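Side-chain contacts in AtxE2 (PDB 5TXE), which specifically hydrolyses the isopeptide bond of the lasso peptides astexin-2 and astexin-3, turning the knotted molecules into linear peptides: residues M88-T93 / P132-S137; I100-G105 / T139-L144; F556-M561 / I575-A580. The protein carries 1 engineered substitution. One frame throughout, in Å; residues are numbered along the deposited sequence.

Contact 1 (M88-T93 / P132-S137)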
# COMPACT_ATOMS: atom_id res chain seq x y z
N MET A 88 -20.12 -7.63 -0.34
CA MET A 88 -19.91 -7.97 -1.74
C MET A 88 -21.05 -7.32 -2.56
O MET A 88 -22.25 -7.54 -2.30
CB MET A 88 -19.87 -9.49 -1.87
CG MET A 88 -19.50 -10.02 -3.25
SD MET A 88 -17.95 -9.38 -3.98
CE MET A 88 -16.85 -10.25 -2.88
N VAL A 89 -20.66 -6.48 -3.51
CA VAL A 89 -21.57 -5.65 -4.27
C VAL A 89 -21.62 -5.99 -5.79
O VAL A 89 -20.61 -6.34 -6.37
CB VAL A 89 -21.20 -4.21 -4.14
CG1 VAL A 89 -22.29 -3.32 -4.74
CG2 VAL A 89 -21.06 -3.87 -2.65
N VAL A 90 -22.81 -5.95 -6.38
CA VAL A 90 -23.00 -6.17 -7.81
C VAL A 90 -23.70 -4.93 -8.35
O VAL A 90 -24.62 -4.44 -7.76
CB VAL A 90 -23.82 -7.40 -8.08
CG1 VAL A 90 -24.17 -7.49 -9.55
CG2 VAL A 90 -23.05 -8.65 -7.67
N LYS A 91 -23.19 -4.39 -9.44
CA LYS A 91 -23.70 -3.14 -10.02
C LYS A 91 -23.76 -3.29 -11.55
O LYS A 91 -22.79 -3.73 -12.17
CB LYS A 91 -22.78 -2.01 -9.65
CG LYS A 91 -23.00 -0.73 -10.41
CD LYS A 91 -24.31 -0.08 -10.02
CE LYS A 91 -24.28 1.37 -10.50
NZ LYS A 91 -25.48 2.10 -10.09
N ALA A 92 -24.88 -2.93 -12.16
CA ALA A 92 -25.01 -3.02 -13.64
C ALA A 92 -24.09 -2.00 -14.25
O ALA A 92 -24.06 -0.84 -13.81
CB ALA A 92 -26.44 -2.76 -14.08
N THR A 93 -23.33 -2.42 -15.25
CA THR A 93 -22.39 -1.51 -15.87
C THR A 93 -23.06 -0.43 -16.69
O THR A 93 -22.43 0.57 -16.97
CB THR A 93 -21.37 -2.25 -16.71
OG1 THR A 93 -22.06 -3.04 -17.67
CG2 THR A 93 -20.59 -3.16 -15.83
N PRO A 132 -14.07 -11.45 -6.86
CA PRO A 132 -15.16 -12.38 -7.04
C PRO A 132 -15.10 -13.11 -8.35
O PRO A 132 -14.84 -12.48 -9.38
CB PRO A 132 -16.40 -11.48 -7.06
CG PRO A 132 -15.94 -10.11 -7.02
CD PRO A 132 -14.46 -10.05 -6.99
N ARG A 133 -15.38 -14.41 -8.32
CA ARG A 133 -15.39 -15.25 -9.51
C ARG A 133 -16.80 -15.47 -9.95
O ARG A 133 -17.61 -16.01 -9.18
CB ARG A 133 -14.75 -16.58 -9.18
CG ARG A 133 -13.40 -16.46 -8.48
CD ARG A 133 -12.53 -15.83 -9.51
NE ARG A 133 -11.30 -15.08 -9.22
CZ ARG A 133 -10.19 -15.55 -8.72
NH1 ARG A 133 -10.13 -16.77 -8.23
NH2 ARG A 133 -9.15 -14.77 -8.61
N TRP A 134 -17.13 -15.00 -11.13
CA TRP A 134 -18.46 -15.25 -11.67
C TRP A 134 -18.59 -16.69 -12.20
O TRP A 134 -17.69 -17.20 -12.85
CB TRP A 134 -18.77 -14.32 -12.79
CG TRP A 134 -18.94 -12.96 -12.38
CD1 TRP A 134 -17.96 -12.04 -12.22
CD2 TRP A 134 -20.19 -12.25 -12.20
NE1 TRP A 134 -18.50 -10.82 -11.93
CE2 TRP A 134 -19.88 -10.94 -11.89
CE3 TRP A 134 -21.53 -12.62 -12.22
CZ2 TRP A 134 -20.85 -9.99 -11.63
CZ3 TRP A 134 -22.51 -11.67 -11.96
CH2 TRP A 134 -22.16 -10.38 -11.67
N SER A 135 -19.71 -17.34 -11.92
CA SER A 135 -20.01 -18.63 -12.57
C SER A 135 -20.23 -18.34 -14.08
O SER A 135 -20.53 -17.22 -14.43
CB SER A 135 -21.27 -19.26 -11.99
OG SER A 135 -22.38 -18.36 -12.09
N PRO A 136 -20.01 -19.33 -14.97
CA PRO A 136 -20.16 -19.15 -16.44
C PRO A 136 -21.54 -18.67 -16.82
O PRO A 136 -21.67 -17.86 -17.70
CB PRO A 136 -19.92 -20.55 -17.01
CG PRO A 136 -19.05 -21.24 -15.97
CD PRO A 136 -19.44 -20.65 -14.62
N SER A 137 -22.56 -19.12 -16.10
CA SER A 137 -23.92 -18.62 -16.33
C SER A 137 -24.15 -17.16 -15.92
O SER A 137 -25.19 -16.56 -16.22
CB SER A 137 -24.93 -19.47 -15.55
OG SER A 137 -24.72 -19.35 -14.14

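Contact 2 (I100-G105 / T139-L144)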
# COMPACT_ATOMS: atom_id res chain seq x y z
N ILE A 100 -26.52 -3.57 -5.62
CA ILE A 100 -27.14 -4.51 -4.74
C ILE A 100 -26.04 -5.12 -3.87
O ILE A 100 -25.03 -5.56 -4.40
CB ILE A 100 -27.73 -5.72 -5.55
CG1 ILE A 100 -28.91 -5.31 -6.44
CG2 ILE A 100 -28.18 -6.84 -4.62
CD1 ILE A 100 -29.91 -4.42 -5.72
N ASP A 101 -26.26 -5.24 -2.56
CA ASP A 101 -25.38 -6.03 -1.69
C ASP A 101 -25.76 -7.48 -1.82
O ASP A 101 -26.88 -7.83 -1.49
CB ASP A 101 -25.54 -5.56 -0.25
CG ASP A 101 -25.00 -4.13 -0.03
OD1 ASP A 101 -24.10 -3.69 -0.77
OD2 ASP A 101 -25.46 -3.43 0.91
N VAL A 102 -24.87 -8.34 -2.28
CA VAL A 102 -25.21 -9.74 -2.38
C VAL A 102 -24.66 -10.60 -1.24
O VAL A 102 -24.93 -11.81 -1.19
CB VAL A 102 -24.73 -10.34 -3.73
CG1 VAL A 102 -25.33 -9.57 -4.89
CG2 VAL A 102 -23.22 -10.35 -3.88
N ASP A 103 -23.82 -10.00 -0.39
CA ASP A 103 -23.36 -10.62 0.86
C ASP A 103 -22.91 -9.48 1.75
O ASP A 103 -22.50 -8.43 1.24
CB ASP A 103 -22.18 -11.59 0.65
CG ASP A 103 -21.78 -12.34 1.95
OD1 ASP A 103 -22.66 -12.46 2.84
OD2 ASP A 103 -20.61 -12.82 2.08
N VAL A 104 -23.07 -9.63 3.06
CA VAL A 104 -22.60 -8.68 4.01
C VAL A 104 -21.95 -9.52 5.09
O VAL A 104 -22.49 -10.55 5.50
CB VAL A 104 -23.72 -7.86 4.64
CG1 VAL A 104 -23.16 -6.94 5.75
CG2 VAL A 104 -24.41 -7.00 3.59
N GLY A 105 -20.76 -9.13 5.53
CA GLY A 105 -20.09 -9.84 6.64
C GLY A 105 -18.69 -10.35 6.32
O GLY A 105 -18.17 -10.23 5.21
N THR A 139 -24.73 -16.21 -12.84
CA THR A 139 -25.75 -16.14 -11.77
C THR A 139 -25.19 -16.20 -10.33
O THR A 139 -25.91 -15.88 -9.40
CB THR A 139 -26.79 -17.28 -11.89
OG1 THR A 139 -26.11 -18.53 -11.85
CG2 THR A 139 -27.63 -17.18 -13.18
N HIS A 140 -23.96 -16.66 -10.14
CA HIS A 140 -23.41 -16.76 -8.80
C HIS A 140 -21.98 -16.26 -8.78
O HIS A 140 -21.32 -16.22 -9.82
CB HIS A 140 -23.41 -18.19 -8.33
CG HIS A 140 -24.78 -18.73 -8.14
ND1 HIS A 140 -25.53 -19.25 -9.17
CD2 HIS A 140 -25.57 -18.77 -7.04
CE1 HIS A 140 -26.71 -19.62 -8.71
NE2 HIS A 140 -26.76 -19.34 -7.42
N LEU A 141 -21.55 -15.85 -7.59
CA LEU A 141 -20.22 -15.47 -7.32
C LEU A 141 -19.64 -16.47 -6.37
O LEU A 141 -20.33 -16.99 -5.52
CB LEU A 141 -20.21 -14.08 -6.69
CG LEU A 141 -20.77 -12.89 -7.44
CD1 LEU A 141 -20.61 -11.61 -6.63
CD2 LEU A 141 -20.01 -12.73 -8.74
N ALA A 142 -18.35 -16.74 -6.52
CA ALA A 142 -17.55 -17.44 -5.50
C ALA A 142 -16.36 -16.53 -5.13
O ALA A 142 -15.81 -15.84 -5.99
CB ALA A 142 -17.03 -18.74 -6.02
N TYR A 143 -15.99 -16.54 -3.85
CA TYR A 143 -14.98 -15.61 -3.33
C TYR A 143 -14.57 -16.09 -1.98
O TYR A 143 -15.29 -16.88 -1.33
CB TYR A 143 -15.53 -14.19 -3.25
CG TYR A 143 -16.79 -14.06 -2.42
CD1 TYR A 143 -18.02 -14.31 -2.99
CD2 TYR A 143 -16.77 -13.70 -1.06
CE1 TYR A 143 -19.19 -14.23 -2.25
CE2 TYR A 143 -17.95 -13.64 -0.31
CZ TYR A 143 -19.15 -13.91 -0.92
OH TYR A 143 -20.34 -13.87 -0.27
N LEU A 144 -13.39 -15.67 -1.55
CA LEU A 144 -12.89 -15.97 -0.21
C LEU A 144 -13.47 -15.02 0.85
O LEU A 144 -13.72 -13.85 0.57
CB LEU A 144 -11.37 -15.82 -0.18
CG LEU A 144 -10.60 -16.63 -1.23
CD1 LEU A 144 -9.12 -16.34 -1.06
CD2 LEU A 144 -10.90 -18.10 -1.08

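Contact 3 (F556-M561 / I575-A580)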
# COMPACT_ATOMS: atom_id res chain seq x y z
N PHE A 556 19.98 -3.21 16.59
CA PHE A 556 19.13 -4.00 17.44
C PHE A 556 17.90 -4.47 16.66
O PHE A 556 17.58 -5.66 16.57
CB PHE A 556 18.71 -3.23 18.64
CG PHE A 556 17.77 -4.00 19.52
CD1 PHE A 556 18.21 -5.04 20.25
CD2 PHE A 556 16.43 -3.69 19.56
CE1 PHE A 556 17.35 -5.78 21.05
CE2 PHE A 556 15.55 -4.42 20.34
CZ PHE A 556 16.02 -5.47 21.13
N THR A 557 17.26 -3.52 16.02
CA THR A 557 16.06 -3.84 15.26
C THR A 557 16.38 -4.70 14.04
O THR A 557 15.71 -5.69 13.77
CB THR A 557 15.29 -2.55 14.83
OG1 THR A 557 14.95 -1.76 15.98
CG2 THR A 557 14.07 -2.89 14.14
N ALA A 558 17.43 -4.35 13.30
CA ALA A 558 17.69 -4.98 12.00
C ALA A 558 18.41 -6.33 12.10
O ALA A 558 18.28 -7.20 11.22
CB ALA A 558 18.48 -4.02 11.17
N SER A 559 19.24 -6.49 13.12
CA SER A 559 20.03 -7.70 13.28
C SER A 559 19.35 -8.53 14.38
O SER A 559 18.79 -9.59 14.10
CB SER A 559 21.46 -7.38 13.68
OG SER A 559 22.13 -8.56 14.07
N VAL A 560 19.31 -8.01 15.60
CA VAL A 560 18.88 -8.85 16.75
C VAL A 560 17.39 -9.29 16.62
O VAL A 560 17.11 -10.47 16.63
CB VAL A 560 19.17 -8.18 18.06
CG1 VAL A 560 18.78 -9.09 19.23
CG2 VAL A 560 20.65 -7.82 18.20
N MET A 561 16.48 -8.35 16.43
CA MET A 561 15.08 -8.62 16.48
C MET A 561 14.52 -9.29 15.25
O MET A 561 13.39 -9.79 15.28
CB MET A 561 14.32 -7.33 16.79
CG MET A 561 14.56 -6.85 18.23
SD MET A 561 14.42 -8.09 19.55
CE MET A 561 12.73 -8.36 19.20
N ILE A 575 21.95 -3.41 3.98
CA ILE A 575 21.74 -3.13 5.39
C ILE A 575 22.84 -3.86 6.16
O ILE A 575 22.85 -5.09 6.17
CB ILE A 575 20.36 -3.59 5.87
CG1 ILE A 575 19.23 -3.09 4.94
CG2 ILE A 575 20.12 -3.15 7.31
CD1 ILE A 575 19.03 -1.61 4.97
N GLU A 576 23.70 -3.13 6.88
CA GLU A 576 24.88 -3.77 7.47
C GLU A 576 24.60 -4.45 8.83
O GLU A 576 25.05 -4.02 9.89
CB GLU A 576 26.03 -2.76 7.61
CG GLU A 576 26.44 -2.06 6.31
CD GLU A 576 26.91 -2.97 5.18
OE1 GLU A 576 27.29 -4.14 5.40
OE2 GLU A 576 26.90 -2.49 4.02
N THR A 577 23.88 -5.55 8.78
CA THR A 577 23.49 -6.28 9.99
C THR A 577 24.63 -7.05 10.65
O THR A 577 24.52 -7.49 11.79
CB THR A 577 22.39 -7.24 9.67
OG1 THR A 577 22.81 -8.08 8.58
CG2 THR A 577 21.14 -6.45 9.25
N ASP A 578 25.77 -7.14 9.98
CA ASP A 578 26.98 -7.66 10.63
C ASP A 578 27.76 -6.59 11.44
O ASP A 578 28.70 -6.91 12.13
CB ASP A 578 27.89 -8.32 9.61
CG ASP A 578 28.30 -7.36 8.45
OD1 ASP A 578 27.70 -6.27 8.25
OD2 ASP A 578 29.22 -7.75 7.70
N GLN A 579 27.36 -5.32 11.35
CA GLN A 579 27.91 -4.30 12.27
C GLN A 579 27.00 -4.17 13.51
O GLN A 579 25.76 -4.11 13.42
CB GLN A 579 28.05 -2.96 11.56
CG GLN A 579 29.13 -2.89 10.47
CD GLN A 579 29.13 -1.53 9.80
OE1 GLN A 579 28.89 -0.49 10.43
NE2 GLN A 579 29.31 -1.53 8.50
N ALA A 580 27.65 -4.13 14.67
CA ALA A 580 27.03 -3.74 15.91
C ALA A 580 26.61 -2.26 15.84
O ALA A 580 26.92 -1.54 14.87
CB ALA A 580 28.02 -3.95 17.06

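Contact 1 (M88-T93 / P132-S137)
W134 gives the N-H of its indole NE1 to the backbone O of S62 and turns the far corner of the same ring to V90. That corner, CH2, lies 4.1 Å from V90 CG1, and the methyl comes in at the rim of the indole, near its plane and not over a face. CG1 of V90 stands anti to the backbone N (chi1 171°), which puts this branch beside the carbonyl carbon and brings it to the ring. A second touch lies nearer the start of strand 83-92. The chain of M88 leaves extended at chi1, and its flexible thioether can bend at chi2 and chi3 to lie against the rigid proline ring of P132, with M88 SD 3.7 Å from P132 CG and 4.0 Å from P132 CB. The two strands belong to separate antiparallel sheets, consistent with neighbouring blades of the beta-propeller of prolyl oligopeptidase relatives. L141, from the strand next to 133-134, also touches M88, V90 and W134 and thickens this apolar layer. The touches of V90 and M88 are dispersive and set no direction, whereas the bond to S62, on strand 61-63 of the same sheet as strand 83-92, ties W134 to the opposing sheet and fixes its indole. It also satisfies the one polar atom of the ring, which probably lowers the cost of holding the indole against the apolar layer.

Contact 2 (I100-G105 / T139-L144)
D103 and Y143 meet obliquely, carboxylate against phenol, with the planes of the two flat groups 45° apart. The hydroxyl OH of Y143 donates to D103 OD2 over 2.6 Å. The acceptor lies in the plane of the ring, at its edge, but from the side of the aspartate the approach is tilted: the hydroxyl stands 44° out of the carboxylate plane. Y143 reaches across because its CG lies between the backbone N and the carbonyl carbon (chi1 56°), carrying the phenol over to strand 100-104. OD2 takes two partners, for R145 NH1 forms a salt bridge to it as well, which probably favours the ionised aspartate. The neighbouring pair is apolar: V102 CG2 and L141 CD1 are 4.0 Å apart, their side chains crossing at about a right angle. Strands 100-104 and 140-147 lie in adjoining antiparallel sheets, consistent with propeller blades. V102 and D103, though consecutive, both point toward the sheet of strand 140-147 because they form a classic beta bulge opposite M88 on strand 83-92; a regular strand would turn one of them to the other face. An alanine in place of D103 would probably leave the Y143 hydroxyl without its acceptor and R145 without its carboxylate, held then by V104 O. The other oxygen, OD1 of D103, receives a weak bond from V104 N at 2.9 Å, made within the aspartate's own strand.

Contact 3 (F556-M561 / I575-A580)
Beside the bound lasso peptide, in the alpha/beta-hydrolase part of the enzyme, A558 and I575 lie side by side, and each also packs against an apolar side chain of the peptide. Between the two, A558 CB is 4.3 Å from I575 CG2, a loose touch of methyl on methyl. The small alanine lets the loop come close to the helix: T577 CG2 sits 3.6 Å from the backbone O of A558 and 4.1 Å from A558 CB. That carbonyl is taken by N562 ND2, from an asparagine that binds astexin-3 and is important for activity, so the contact helps to form the surroundings of a substrate-binding residue. T577 holds its methyl anti to the carbonyl carbon, with OG1 between the backbone N and the carbonyl carbon, where it bonds the backbone O of S567; a beta-branched residue with one apolar and one polar arm fits both tasks. The OG of S559, anti to its backbone N (chi1 169°), makes a weak bond of 3.5 Å to T577 O. Helix 555-560 widens here into a pi-type turn, closed by M561 N on F556 O at 2.9 Å. In the loop of 575-580, an inverse gamma turn centred on E576 runs into a type I turn from E576 to Q579. Helix 563-570 joins in through S567 against S559 and L570 against I575, while W586, ahead of helix 591-594, touches both A558 and I575 and donates its NE1 to E576 O.

From the N terminus, strand 83-92 opens contact 1 and strand 100-104 opens contact 2 before either is closed. Residues 132-137 then close the first, across 38 intervening residues, and 139-144 the second, across 33. The two therefore cross along the chain, and with centres 8 Å apart they join the same pair of adjoining antiparallel sheets, consistent with neighbouring blades of this family's beta-propeller. The loop they share carries W116, which binds astexin-3. Contact 3 follows in series and closes a short, largely helical excursion of 13 residues in the hydrolase domain, its centre about 49 Å from that of contact 1 and about 46 Å from that of contact 2. There the side chain of I575 lies about 8 Å from that of W116.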